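Local coordinates for putative signal recognition particle protein (Chaetomium thermophilum, PDB 5CK4) that binds guanine nucleotides as the Arf-like GTPase subunit (SR beta) of the signal recognition particle receptor and probably serves protein translocation at the endoplasmic reticulum membrane, at residues T95-V99 with T125-H129; V165-A171 with V214-K220; L193-K198 with E268-G272. All coordinates share one frame; numbering follows the deposited sequence.

Interaction 1 (T95-V99 with T125-H129); sequences TSYKV and TTLQH
Tyr97 and His129 meet across the surface of an Arf-like GTPase fold, the tyrosine on the short strand 96-98 and the histidine on helix 123-131. The two side chains come from opposite directions and join through their polar ends: Tyr97 OH lies 2.9 Å from His129 NE2 in a hydrogen bond to which either group could give the proton. NE2 sits at the edge of the tyrosine ring, in its plane, and the phenol oxygen likewise lies near the plane of the imidazole. The rings themselves are oblique, their planes 52° apart, so the bond rather than ring packing carries the pair. In Tyr97 the ring is set anti to the carbonyl carbon (chi1 -61°), which sends the hydroxyl across to the helix, a reach that suits a long aromatic side chain with a polar end. Water 1 joins the same hydroxyl to Thr126 OG1. Ile114 of strand 112-115 also packs on Tyr97, and Leu137 of strand 136-140 touches His129. The poorly ordered, exposed Thr95 meets Thr125 obliquely, methyl against methyl, with CG2 of Thr95 3.6 Å from CG2 of Thr125; Thr95 OG1 stands 3.5 Å from that same Thr125 methyl.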
ATOM      1  N   THR A  95      14.375 -10.488   6.162  1.00 86.11           N
ATOM      2  CA  THR A  95      14.922  -9.366   6.918  1.00 83.51           C
ATOM      3  C   THR A  95      14.169  -9.140   8.227  1.00 78.06           C
ATOM      4  O   THR A  95      13.264  -9.900   8.574  1.00 82.04           O
ATOM      5  CB  THR A  95      14.908  -8.065   6.091  1.00 79.19           C
ATOM      6  OG1 THR A  95      13.555  -7.696   5.789  1.00 71.73           O
ATOM      7  CG2 THR A  95      15.693  -8.249   4.798  1.00 80.70           C
ATOM      8  N   SER A  96      14.547  -8.089   8.949  1.00 67.95           N
ATOM      9  CA  SER A  96      13.940  -7.789  10.242  1.00 63.78           C
ATOM     10  C   SER A  96      13.636  -6.300  10.388  1.00 63.07           C
ATOM     11  O   SER A  96      14.216  -5.469   9.687  1.00 56.87           O
ATOM     12  CB  SER A  96      14.847  -8.260  11.379  1.00 71.07           C
ATOM     13  OG  SER A  96      16.152  -7.728  11.238  1.00 74.84           O
ATOM     14  N   TYR A  97      12.726  -5.971  11.302  1.00 61.89           N
ATOM     15  CA  TYR A  97      12.278  -4.590  11.479  1.00 53.64           C
ATOM     16  C   TYR A  97      12.347  -4.143  12.929  1.00 51.05           C
ATOM     17  O   TYR A  97      11.849  -4.824  13.823  1.00 54.28           O
ATOM     18  CB  TYR A  97      10.851  -4.415  10.954  1.00 43.49           C
ATOM     19  CG  TYR A  97      10.733  -4.712   9.481  1.00 46.56           C
ATOM     20  CD1 TYR A  97      11.080  -3.757   8.536  1.00 34.28           C
ATOM     21  CD2 TYR A  97      10.294  -5.953   9.035  1.00 44.61           C
ATOM     22  CE1 TYR A  97      10.983  -4.024   7.187  1.00 36.50           C
ATOM     23  CE2 TYR A  97      10.198  -6.228   7.686  1.00 39.75           C
ATOM     24  CZ  TYR A  97      10.546  -5.260   6.768  1.00 37.05           C
ATOM     25  OH  TYR A  97      10.455  -5.522   5.423  1.00 42.03           O
ATOM     26  N   LYS A  98      12.962  -2.987  13.151  1.00 52.43           N
ATOM     27  CA  LYS A  98      13.051  -2.413  14.487  1.00 59.86           C
ATOM     28  C   LYS A  98      11.770  -1.655  14.799  1.00 56.15           C
ATOM     29  O   LYS A  98      11.467  -0.642  14.171  1.00 51.08           O
ATOM     30  CB  LYS A  98      14.271  -1.497  14.598  1.00 64.60           C
ATOM     31  CG  LYS A  98      15.599  -2.235  14.497  1.00 67.21           C
ATOM     32  CD  LYS A  98      16.775  -1.278  14.613  1.00 69.68           C
ATOM     33  CE  LYS A  98      18.094  -2.026  14.737  1.00 69.09           C
ATOM     34  NZ  LYS A  98      19.239  -1.084  14.891  1.00 68.20           N
ATOM     35  N   VAL A  99      11.010  -2.162  15.765  1.00 58.47           N
ATOM     36  CA  VAL A  99       9.689  -1.620  16.059  1.00 55.44           C
ATOM     37  C   VAL A  99       9.489  -1.424  17.554  1.00 62.73           C
ATOM     38  O   VAL A  99       9.795  -2.306  18.356  1.00 64.19           O
ATOM     39  CB  VAL A  99       8.565  -2.540  15.522  1.00 51.14           C
ATOM     40  CG1 VAL A  99       7.190  -2.016  15.941  1.00 45.18           C
ATOM     41  CG2 VAL A  99       8.664  -2.683  14.008  1.00 41.99           C
ATOM     42  N   THR A 125      13.035  -6.001  -1.292  1.00 28.39           N
ATOM     43  CA  THR A 125      12.848  -6.631   0.013  1.00 29.70           C
ATOM     44  C   THR A 125      11.391  -6.630   0.453  1.00 31.32           C
ATOM     45  O   THR A 125      10.875  -7.622   0.967  1.00 35.09           O
ATOM     46  CB  THR A 125      13.624  -5.861   1.083  1.00 38.51           C
ATOM     47  OG1 THR A 125      15.000  -5.770   0.703  1.00 45.52           O
ATOM     48  CG2 THR A 125      13.513  -6.559   2.428  1.00 38.35           C
ATOM     49  N   THR A 126      10.738  -5.493   0.255  1.00 22.89           N
ATOM     50  CA  THR A 126       9.350  -5.322   0.658  1.00 22.84           C
ATOM     51  C   THR A 126       8.436  -6.186  -0.200  1.00 26.11           C
ATOM     52  O   THR A 126       7.521  -6.847   0.300  1.00 28.03           O
ATOM     53  CB  THR A 126       8.934  -3.853   0.527  1.00 27.60           C
ATOM     54  OG1 THR A 126       9.795  -3.048   1.338  1.00 34.27           O
ATOM     55  CG2 THR A 126       7.500  -3.665   0.974  1.00 30.19           C
ATOM     56  N   LEU A 127       8.699  -6.189  -1.501  1.00 20.47           N
ATOM     57  CA  LEU A 127       7.906  -6.974  -2.435  1.00 25.38           C
ATOM     58  C   LEU A 127       7.965  -8.478  -2.122  1.00 22.77           C
ATOM     59  O   LEU A 127       7.000  -9.202  -2.373  1.00 22.33           O
ATOM     60  CB  LEU A 127       8.342  -6.701  -3.883  1.00 23.19           C
ATOM     61  CG  LEU A 127       8.148  -5.286  -4.449  1.00 23.88           C
ATOM     62  CD1 LEU A 127       8.704  -5.208  -5.864  1.00 26.51           C
ATOM     63  CD2 LEU A 127       6.674  -4.854  -4.431  1.00 20.10           C
ATOM     64  N   GLN A 128       9.087  -8.940  -1.570  1.00 22.86           N
ATOM     65  CA  GLN A 128       9.249 -10.357  -1.260  1.00 24.60           C
ATOM     66  C   GLN A 128       8.258 -10.818  -0.202  1.00 27.12           C
ATOM     67  O   GLN A 128       7.752 -11.927  -0.279  1.00 26.50           O
ATOM     68  CB  GLN A 128      10.681 -10.677  -0.828  1.00 34.01           C
ATOM     69  CG  GLN A 128      11.714 -10.432  -1.912  1.00 42.77           C
ATOM     70  CD  GLN A 128      11.263 -10.909  -3.281  1.00 53.14           C
ATOM     71  OE1 GLN A 128      11.217 -12.112  -3.553  1.00 48.67           O
ATOM     72  NE2 GLN A 128      10.928  -9.961  -4.156  1.00 57.04           N
ATOM     73  N   HIS A 129       7.969  -9.960   0.772  1.00 26.42           N
ATOM     74  CA  HIS A 129       6.931 -10.254   1.758  1.00 26.68           C
ATOM     75  C   HIS A 129       5.564 -10.462   1.106  1.00 29.07           C
ATOM     76  O   HIS A 129       4.760 -11.263   1.573  1.00 31.70           O
ATOM     77  CB  HIS A 129       6.826  -9.128   2.790  1.00 29.07           C
ATOM     78  CG  HIS A 129       8.060  -8.941   3.621  1.00 32.49           C
ATOM     79  ND1 HIS A 129       8.629  -9.962   4.351  1.00 38.14           N
ATOM     80  CD2 HIS A 129       8.821  -7.845   3.854  1.00 33.98           C
ATOM     81  CE1 HIS A 129       9.694  -9.508   4.987  1.00 34.00           C
ATOM     82  NE2 HIS A 129       9.831  -8.225   4.704  1.00 39.12           N
TER
HETATM   83  O   HOH W   1      11.525  -4.084   3.693  1.00 38.96           O

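Interaction 2 (V165-A171 with V214-K220); sequences VIFLLDA and VLIAANK. With GDP (guanosine-5'-diphosphate), chain C.
Strands 165-170 and 214-219 run parallel, 4.6 Å apart at closest approach and turned by 22°, with backbone hydrogen bonds alternating from Leu215 N on Val165 O to Ala171 N on Asn219 O. Side chains of paired residues share a face. On one, Leu168 CD1 lies 3.6 Å from Ala217 CB and also touches Asn219 CB; the small alanine lets the leucine lean across its neighbour, and Ile166 CG2 meets the same methyl. On the other, Leu169 CD2 packs on Ile216 CG2 at 3.9 Å, brought there by a first torsion that sets CG between the backbone N and the carbonyl carbon (chi1 59°).

At the C-terminal ends of the strands the contact becomes part of the guanine-nucleotide pocket. Lys220, extended beyond CG, passes its CG 3.6 Å from C6 of the GDP base, and its NZ is gripped by Asp170 OD2 and by GDP O4', each 3.0 Å away, and by the carbonyl of Gly29. It reaches Asp170 OD2 from well above the carboxylate plane; Asp170 OD1 is held by the amides of Ala172 and Ala173. Asn219 OD1 accepts a weak bond from Lys220 N, while ND2 binds Ala30 O, tying this NKxD motif, whose Asp222 also binds GDP, to the P-loop. Replacing Lys220 by an alanine removes the ammonium group and is likely to leave Asp170 OD2 without its charged mate and the ribose oxygen and the base without their lysine contacts.

Around the pair, strand 21-25 bonds to the other edge of strand 159-170. Helix 306-313 covers Leu215, Ala217 and Asn219 through its tryptophans, while helix 180-201 packs over Phe167, Leu169, Val214 and Ile216.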
ATOM      1  N   VAL A 165      -1.743  -3.640   3.980  1.00 20.93           N
ATOM      2  CA  VAL A 165      -0.731  -2.766   3.414  1.00 17.65           C
ATOM      3  C   VAL A 165      -1.305  -1.364   3.304  1.00 18.51           C
ATOM      4  O   VAL A 165      -2.425  -1.187   2.841  1.00 15.65           O
ATOM      5  CB  VAL A 165      -0.348  -3.236   1.992  1.00 15.42           C
ATOM      6  CG1 VAL A 165       0.476  -2.154   1.242  1.00 15.67           C
ATOM      7  CG2 VAL A 165       0.407  -4.541   2.061  1.00 15.18           C
ATOM      8  N   ILE A 166      -0.555  -0.365   3.750  1.00 14.79           N
ATOM      9  CA  ILE A 166      -0.890   1.004   3.383  1.00 13.30           C
ATOM     10  C   ILE A 166       0.131   1.479   2.351  1.00 15.54           C
ATOM     11  O   ILE A 166       1.345   1.448   2.609  1.00 19.97           O
ATOM     12  CB  ILE A 166      -0.865   1.943   4.600  1.00 15.61           C
ATOM     13  CG1 ILE A 166      -1.945   1.556   5.611  1.00 16.74           C
ATOM     14  CG2 ILE A 166      -1.042   3.398   4.145  1.00 16.69           C
ATOM     15  CD1 ILE A 166      -1.848   2.349   6.948  1.00 14.95           C
ATOM     16  N   PHE A 167      -0.342   1.867   1.169  1.00 13.26           N
ATOM     17  CA  PHE A 167       0.547   2.444   0.160  1.00 13.61           C
ATOM     18  C   PHE A 167       0.372   3.964   0.183  1.00 15.82           C
ATOM     19  O   PHE A 167      -0.661   4.482  -0.266  1.00 14.76           O
ATOM     20  CB  PHE A 167       0.229   1.895  -1.229  1.00 12.88           C
ATOM     21  CG  PHE A 167       1.186   2.368  -2.299  1.00 18.39           C
ATOM     22  CD1 PHE A 167       0.978   3.577  -2.962  1.00 11.96           C
ATOM     23  CD2 PHE A 167       2.316   1.618  -2.617  1.00 21.62           C
ATOM     24  CE1 PHE A 167       1.871   4.013  -3.934  1.00 14.71           C
ATOM     25  CE2 PHE A 167       3.205   2.047  -3.595  1.00 20.88           C
ATOM     26  CZ  PHE A 167       2.984   3.239  -4.250  1.00 14.05           C
ATOM     27  N   LEU A 168       1.374   4.671   0.707  1.00 16.50           N
ATOM     28  CA  LEU A 168       1.285   6.122   0.892  1.00 12.61           C
ATOM     29  C   LEU A 168       1.929   6.851  -0.280  1.00 15.35           C
ATOM     30  O   LEU A 168       3.004   6.482  -0.726  1.00 14.97           O
ATOM     31  CB  LEU A 168       1.988   6.531   2.177  1.00 14.83           C
ATOM     32  CG  LEU A 168       1.750   7.906   2.823  1.00 14.32           C
ATOM     33  CD1 LEU A 168       0.342   8.004   3.411  1.00 12.09           C
ATOM     34  CD2 LEU A 168       2.776   8.126   3.915  1.00 15.85           C
ATOM     35  N   LEU A 169       1.264   7.899  -0.763  1.00 15.39           N
ATOM     36  CA  LEU A 169       1.808   8.747  -1.819  1.00 12.83           C
ATOM     37  C   LEU A 169       1.537  10.218  -1.495  1.00 18.26           C
ATOM     38  O   LEU A 169       0.637  10.540  -0.705  1.00 16.64           O
ATOM     39  CB  LEU A 169       1.227   8.374  -3.200  1.00 13.42           C
ATOM     40  CG  LEU A 169      -0.312   8.459  -3.370  1.00 13.53           C
ATOM     41  CD1 LEU A 169      -0.775   9.892  -3.748  1.00 15.02           C
ATOM     42  CD2 LEU A 169      -0.785   7.459  -4.410  1.00 19.75           C
ATOM     43  N   ASP A 170       2.311  11.093  -2.131  1.00 14.23           N
ATOM     44  CA  ASP A 170       2.155  12.537  -2.007  1.00 20.26           C
ATOM     45  C   ASP A 170       1.129  13.007  -3.041  1.00 20.67           C
ATOM     46  O   ASP A 170       1.429  13.062  -4.231  1.00 17.27           O
ATOM     47  CB  ASP A 170       3.529  13.197  -2.239  1.00 17.96           C
ATOM     48  CG  ASP A 170       3.509  14.699  -2.051  1.00 19.09           C
ATOM     49  OD1 ASP A 170       2.421  15.309  -2.086  1.00 20.46           O
ATOM     50  OD2 ASP A 170       4.601  15.280  -1.879  1.00 23.30           O
ATOM     51  N   ALA A 171      -0.085  13.338  -2.595  1.00 19.04           N
ATOM     52  CA  ALA A 171      -1.133  13.733  -3.532  1.00 18.85           C
ATOM     53  C   ALA A 171      -0.856  15.081  -4.190  1.00 17.86           C
ATOM     54  O   ALA A 171      -1.449  15.398  -5.227  1.00 21.52           O
ATOM     55  CB  ALA A 171      -2.532  13.734  -2.864  1.00 14.46           C
ATOM     56  N   VAL A 214      -5.424  -3.498   0.725  1.00 12.86           N
ATOM     57  CA  VAL A 214      -4.455  -2.445   0.438  1.00 16.64           C
ATOM     58  C   VAL A 214      -5.167  -1.102   0.475  1.00 14.69           C
ATOM     59  O   VAL A 214      -6.119  -0.871  -0.280  1.00 15.66           O
ATOM     60  CB  VAL A 214      -3.798  -2.623  -0.957  1.00 14.03           C
ATOM     61  CG1 VAL A 214      -2.839  -1.473  -1.262  1.00 12.46           C
ATOM     62  CG2 VAL A 214      -3.042  -3.940  -1.027  1.00 12.34           C
ATOM     63  N   LEU A 215      -4.713  -0.231   1.368  1.00 12.82           N
ATOM     64  CA  LEU A 215      -5.242   1.117   1.443  1.00 14.24           C
ATOM     65  C   LEU A 215      -4.280   2.006   0.686  1.00 12.08           C
ATOM     66  O   LEU A 215      -3.104   2.097   1.048  1.00 15.55           O
ATOM     67  CB  LEU A 215      -5.332   1.579   2.904  1.00 16.94           C
ATOM     68  CG  LEU A 215      -5.792   3.024   3.094  1.00 15.76           C
ATOM     69  CD1 LEU A 215      -7.220   3.214   2.584  1.00 15.43           C
ATOM     70  CD2 LEU A 215      -5.701   3.412   4.568  1.00 18.75           C
ATOM     71  N   ILE A 216      -4.760   2.649  -0.370  1.00 12.32           N
ATOM     72  CA  ILE A 216      -3.944   3.654  -1.036  1.00 11.61           C
ATOM     73  C   ILE A 216      -4.223   4.998  -0.368  1.00 12.32           C
ATOM     74  O   ILE A 216      -5.282   5.598  -0.551  1.00 14.32           O
ATOM     75  CB  ILE A 216      -4.195   3.701  -2.550  1.00 13.70           C
ATOM     76  CG1 ILE A 216      -3.836   2.348  -3.168  1.00 14.28           C
ATOM     77  CG2 ILE A 216      -3.349   4.827  -3.183  1.00 13.28           C
ATOM     78  CD1 ILE A 216      -4.288   2.159  -4.597  1.00 12.79           C
ATOM     79  N   ALA A 217      -3.269   5.436   0.443  1.00 13.70           N
ATOM     80  CA  ALA A 217      -3.442   6.624   1.266  1.00 18.93           C
ATOM     81  C   ALA A 217      -2.894   7.853   0.538  1.00 19.78           C
ATOM     82  O   ALA A 217      -1.673   8.023   0.386  1.00 13.84           O
ATOM     83  CB  ALA A 217      -2.758   6.421   2.617  1.00 18.65           C
ATOM     84  N   ALA A 218      -3.811   8.686   0.047  1.00 13.41           N
ATOM     85  CA  ALA A 218      -3.429   9.871  -0.711  1.00 12.90           C
ATOM     86  C   ALA A 218      -3.167  11.022   0.255  1.00 14.22           C
ATOM     87  O   ALA A 218      -4.091  11.769   0.600  1.00 16.03           O
ATOM     88  CB  ALA A 218      -4.531  10.229  -1.734  1.00 16.21           C
ATOM     89  N   ASN A 219      -1.905  11.133   0.683  1.00 13.48           N
ATOM     90  CA  ASN A 219      -1.456  12.032   1.745  1.00 16.39           C
ATOM     91  C   ASN A 219      -1.296  13.493   1.297  1.00 17.36           C
ATOM     92  O   ASN A 219      -1.280  13.785   0.101  1.00 16.39           O
ATOM     93  CB  ASN A 219      -0.110  11.534   2.310  1.00 11.72           C
ATOM     94  CG  ASN A 219       0.245  12.173   3.645  1.00 13.36           C
ATOM     95  OD1 ASN A 219      -0.637  12.571   4.403  1.00 16.12           O
ATOM     96  ND2 ASN A 219       1.543  12.274   3.936  1.00 17.09           N
ATOM     97  N   LYS A 220      -1.139  14.382   2.285  1.00 18.04           N
ATOM     98  CA  LYS A 220      -0.901  15.822   2.090  1.00 17.14           C
ATOM     99  C   LYS A 220      -2.126  16.561   1.541  1.00 21.43           C
ATOM    100  O   LYS A 220      -1.983  17.533   0.803  1.00 17.29           O
ATOM    101  CB  LYS A 220       0.372  16.114   1.241  1.00 14.83           C
ATOM    102  CG  LYS A 220       1.604  15.245   1.636  1.00 15.42           C
ATOM    103  CD  LYS A 220       2.930  15.822   1.177  1.00 15.94           C
ATOM    104  CE  LYS A 220       4.080  14.850   1.479  1.00 16.00           C
ATOM    105  NZ  LYS A 220       5.426  15.384   1.026  1.00 17.56           N
TER
HETATM  106  PB  GDP C 401       9.135   9.593   3.876  1.00 21.99           P
HETATM  107  O1B GDP C 401       9.477   8.856   5.138  1.00 21.10           O
HETATM  108  O2B GDP C 401       8.065   8.826   3.114  1.00 19.90           O
HETATM  109  O3B GDP C 401      10.317   9.765   2.950  1.00 20.53           O
HETATM  110  O3A GDP C 401       8.519  11.043   4.177  1.00 24.25           O
HETATM  111  PA  GDP C 401       8.777  11.979   5.468  1.00 23.57           P
HETATM  112  O1A GDP C 401       8.075  11.430   6.671  1.00 21.41           O
HETATM  113  O2A GDP C 401      10.242  12.242   5.705  1.00 29.87           O
HETATM  114  O5' GDP C 401       8.005  13.256   4.905  1.00 18.52           O
HETATM  115  C5' GDP C 401       8.501  13.936   3.764  1.00 18.45           C
HETATM  116  C4' GDP C 401       8.130  15.403   3.908  1.00 27.92           C
HETATM  117  O4' GDP C 401       6.719  15.553   3.737  1.00 27.47           O
HETATM  118  C3' GDP C 401       8.459  15.947   5.292  1.00 25.98           C
HETATM  119  O3' GDP C 401       8.862  17.307   5.122  1.00 29.71           O
HETATM  120  C2' GDP C 401       7.130  15.930   6.022  1.00 28.96           C
HETATM  121  O2' GDP C 401       7.025  16.947   7.015  1.00 25.25           O
HETATM  122  C1' GDP C 401       6.169  16.208   4.887  1.00 21.94           C
HETATM  123  N9  GDP C 401       4.810  15.693   5.156  1.00 16.72           N
HETATM  124  C8  GDP C 401       4.462  14.471   5.612  1.00 22.77           C
HETATM  125  N7  GDP C 401       3.106  14.369   5.702  1.00 21.26           N
HETATM  126  C5  GDP C 401       2.591  15.531   5.274  1.00 14.56           C
HETATM  127  C6  GDP C 401       1.243  16.097   5.121  1.00 17.80           C
HETATM  128  O6  GDP C 401       0.240  15.402   5.405  1.00 17.29           O
HETATM  129  N1  GDP C 401       1.145  17.349   4.633  1.00 17.09           N
HETATM  130  C2  GDP C 401       2.222  18.102   4.320  1.00 18.18           C
HETATM  131  N2  GDP C 401       2.045  19.360   3.850  1.00 19.70           N
HETATM  132  N3  GDP C 401       3.492  17.647   4.445  1.00 17.39           N
HETATM  133  C4  GDP C 401       3.719  16.397   4.916  1.00 19.72           C

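Interaction 3 (L193-K198 with E268-G272); sequences LLSLQK and EGWLG
Gln197 NE2 is held by two acceptors of the loop 268-272, Glu268 OE1 at 2.6 Å and Trp270 O at 3.0 Å, where that loop lies against helix 180-201 on the flank of this P-loop GTPase fold. The amide oxygen OE1 accepts from Gly272 N at 2.8 Å, in the carbonyl plane, on a lone pair and almost straight (172°). Glutamine suits the place because one flat group offers both an acceptor and two N-H donors to a loop lacking regular structure. CG anti to the backbone N (chi1 179°) and an extended chain carry the amide straight out to the loop, and the bonds fix which end is oxygen. The carboxylate of Glu268 is turned 70° against the amide, and NE2 meets it from above its plane.

Beside this, Leu271 CD1 fits against Leu193 CB at 3.7 Å, and Leu194 pushes its two methyls toward the carbonyl oxygens of Gly269 and Trp270. Tyr190 of the same helix adds its hydroxyl to Gly269 O and Leu271 N. The Lys198 and Glu268 side chains run alongside each other, pointing opposite ways; Lys198 NZ gives to water 2 at 2.7 Å, and that water donates to Glu268 O at 2.6 Å.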
ATOM      1  N   LEU A 193       0.725  -4.499  -6.083  1.00 12.91           N
ATOM      2  CA  LEU A 193      -0.496  -5.232  -6.411  1.00 13.59           C
ATOM      3  C   LEU A 193      -0.232  -6.527  -7.199  1.00 11.53           C
ATOM      4  O   LEU A 193      -0.890  -7.548  -6.961  1.00 12.26           O
ATOM      5  CB  LEU A 193      -1.468  -4.311  -7.163  1.00 10.84           C
ATOM      6  CG  LEU A 193      -1.906  -3.071  -6.373  1.00 13.50           C
ATOM      7  CD1 LEU A 193      -2.932  -2.260  -7.161  1.00 12.49           C
ATOM      8  CD2 LEU A 193      -2.496  -3.487  -5.030  1.00  9.44           C
ATOM      9  N   LEU A 194       0.700  -6.495  -8.150  1.00 11.58           N
ATOM     10  CA  LEU A 194       0.993  -7.710  -8.928  1.00 12.52           C
ATOM     11  C   LEU A 194       1.587  -8.788  -8.022  1.00 14.24           C
ATOM     12  O   LEU A 194       1.324  -9.974  -8.195  1.00 13.91           O
ATOM     13  CB  LEU A 194       1.957  -7.419 -10.084  1.00 13.13           C
ATOM     14  CG  LEU A 194       2.167  -8.593 -11.049  1.00 14.70           C
ATOM     15  CD1 LEU A 194       0.835  -8.963 -11.749  1.00 16.37           C
ATOM     16  CD2 LEU A 194       3.262  -8.300 -12.078  1.00 18.12           C
ATOM     17  N   SER A 195       2.374  -8.368  -7.041  1.00 13.70           N
ATOM     18  CA  SER A 195       2.954  -9.322  -6.091  1.00 15.06           C
ATOM     19  C   SER A 195       1.844 -10.016  -5.290  1.00 19.99           C
ATOM     20  O   SER A 195       1.864 -11.229  -5.116  1.00 17.31           O
ATOM     21  CB  SER A 195       3.945  -8.629  -5.155  1.00 18.78           C
ATOM     22  OG  SER A 195       5.099  -8.221  -5.873  1.00 16.21           O
ATOM     23  N   LEU A 196       0.869  -9.242  -4.819  1.00 14.52           N
ATOM     24  CA  LEU A 196      -0.233  -9.812  -4.042  1.00 13.63           C
ATOM     25  C   LEU A 196      -1.104 -10.690  -4.930  1.00 15.82           C
ATOM     26  O   LEU A 196      -1.683 -11.679  -4.476  1.00 15.10           O
ATOM     27  CB  LEU A 196      -1.081  -8.695  -3.426  1.00 12.77           C
ATOM     28  CG  LEU A 196      -0.376  -7.969  -2.278  1.00 15.67           C
ATOM     29  CD1 LEU A 196      -1.146  -6.726  -1.850  1.00 13.79           C
ATOM     30  CD2 LEU A 196      -0.145  -8.917  -1.086  1.00 14.10           C
ATOM     31  N   GLN A 197      -1.188 -10.319  -6.199  1.00 13.58           N
ATOM     32  CA  GLN A 197      -1.949 -11.103  -7.168  1.00 14.21           C
ATOM     33  C   GLN A 197      -1.282 -12.457  -7.406  1.00 18.63           C
ATOM     34  O   GLN A 197      -1.962 -13.484  -7.492  1.00 16.83           O
ATOM     35  CB  GLN A 197      -2.099 -10.348  -8.487  1.00 13.73           C
ATOM     36  CG  GLN A 197      -2.867 -11.116  -9.573  1.00 15.10           C
ATOM     37  CD  GLN A 197      -3.084 -10.273 -10.823  1.00 20.01           C
ATOM     38  OE1 GLN A 197      -3.430  -9.097 -10.735  1.00 17.59           O
ATOM     39  NE2 GLN A 197      -2.847 -10.863 -11.992  1.00 20.52           N
ATOM     40  N   LYS A 198       0.047 -12.461  -7.517  1.00 15.61           N
ATOM     41  CA  LYS A 198       0.778 -13.714  -7.730  1.00 17.00           C
ATOM     42  C   LYS A 198       0.668 -14.596  -6.496  1.00 18.02           C
ATOM     43  O   LYS A 198       0.588 -15.828  -6.597  1.00 19.43           O
ATOM     44  CB  LYS A 198       2.251 -13.449  -8.026  1.00 21.11           C
ATOM     45  CG  LYS A 198       2.517 -12.820  -9.374  1.00 21.40           C
ATOM     46  CD  LYS A 198       4.001 -12.534  -9.538  1.00 26.73           C
ATOM     47  CE  LYS A 198       4.289 -12.007 -10.917  1.00 37.78           C
ATOM     48  NZ  LYS A 198       5.739 -12.048 -11.241  1.00 49.81           N
ATOM     49  N   GLU A 268       3.201 -14.440 -14.356  1.00 58.14           N
ATOM     50  CA  GLU A 268       2.307 -13.441 -14.940  1.00 58.01           C
ATOM     51  C   GLU A 268       2.891 -12.031 -14.857  1.00 54.31           C
ATOM     52  O   GLU A 268       3.580 -11.688 -13.895  1.00 59.88           O
ATOM     53  CB  GLU A 268       0.921 -13.488 -14.284  1.00 59.17           C
ATOM     54  CG  GLU A 268       0.889 -13.136 -12.807  1.00 57.00           C
ATOM     55  CD  GLU A 268      -0.471 -13.394 -12.185  1.00 52.32           C
ATOM     56  OE1 GLU A 268      -1.483 -12.944 -12.755  1.00 48.87           O
ATOM     57  OE2 GLU A 268      -0.534 -14.059 -11.128  1.00 49.87           O
ATOM     58  N   GLY A 269       2.626 -11.224 -15.877  1.00 44.33           N
ATOM     59  CA  GLY A 269       3.037  -9.832 -15.871  1.00 36.78           C
ATOM     60  C   GLY A 269       1.843  -8.894 -15.895  1.00 28.26           C
ATOM     61  O   GLY A 269       1.979  -7.709 -15.601  1.00 25.48           O
ATOM     62  N   TRP A 270       0.676  -9.436 -16.239  1.00 26.88           N
ATOM     63  CA  TRP A 270      -0.559  -8.656 -16.398  1.00 18.56           C
ATOM     64  C   TRP A 270      -1.303  -8.456 -15.070  1.00 19.07           C
ATOM     65  O   TRP A 270      -1.765  -9.414 -14.447  1.00 23.24           O
ATOM     66  CB  TRP A 270      -1.469  -9.351 -17.429  1.00 19.54           C
ATOM     67  CG  TRP A 270      -2.833  -8.739 -17.636  1.00 18.36           C
ATOM     68  CD1 TRP A 270      -3.975  -9.005 -16.921  1.00 20.14           C
ATOM     69  CD2 TRP A 270      -3.208  -7.791 -18.643  1.00 18.23           C
ATOM     70  NE1 TRP A 270      -5.025  -8.269 -17.413  1.00 23.93           N
ATOM     71  CE2 TRP A 270      -4.582  -7.522 -18.475  1.00 23.26           C
ATOM     72  CE3 TRP A 270      -2.511  -7.138 -19.670  1.00 19.18           C
ATOM     73  CZ2 TRP A 270      -5.276  -6.626 -19.294  1.00 18.24           C
ATOM     74  CZ3 TRP A 270      -3.204  -6.249 -20.486  1.00 27.65           C
ATOM     75  CH2 TRP A 270      -4.572  -6.002 -20.292  1.00 25.85           C
ATOM     76  N   LEU A 271      -1.398  -7.210 -14.630  1.00 16.00           N
ATOM     77  CA  LEU A 271      -2.101  -6.884 -13.392  1.00 14.25           C
ATOM     78  C   LEU A 271      -3.599  -6.853 -13.660  1.00 18.56           C
ATOM     79  O   LEU A 271      -4.033  -6.232 -14.630  1.00 18.95           O
ATOM     80  CB  LEU A 271      -1.675  -5.503 -12.911  1.00 13.06           C
ATOM     81  CG  LEU A 271      -2.452  -4.952 -11.714  1.00 16.71           C
ATOM     82  CD1 LEU A 271      -2.056  -5.772 -10.518  1.00 12.93           C
ATOM     83  CD2 LEU A 271      -2.123  -3.468 -11.499  1.00 18.59           C
ATOM     84  N   GLY A 272      -4.388  -7.506 -12.806  1.00 19.52           N
ATOM     85  CA  GLY A 272      -5.839  -7.486 -12.952  1.00 13.03           C
ATOM     86  C   GLY A 272      -6.425  -8.706 -13.637  1.00 17.06           C
ATOM     87  O   GLY A 272      -5.737  -9.719 -13.850  1.00 16.70           O
TER
HETATM   88  O   HOH W   2       6.002 -10.726 -13.580  1.00 37.95           O

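From the N terminus, interaction 1 comes first: it closes the span between strand 96-98 and helix 123-131 and is complete before either of the others opens. Strand 159-170 then begins interaction 2, which waits for strand 214-219; helix 180-201, between these two strands, makes the parallel crossover and carries the first half of interaction 3. That contact closes only at loop 268-272, so interactions 2 and 3 cross along the chain. Val214 touches Leu193 and Leu196, joining the central sheet to that helix, while Leu127 meets Ser195 on it. Helix 180-201 thus connects the two parallel strands of the central sheet, helix 123-131 and the outer loop.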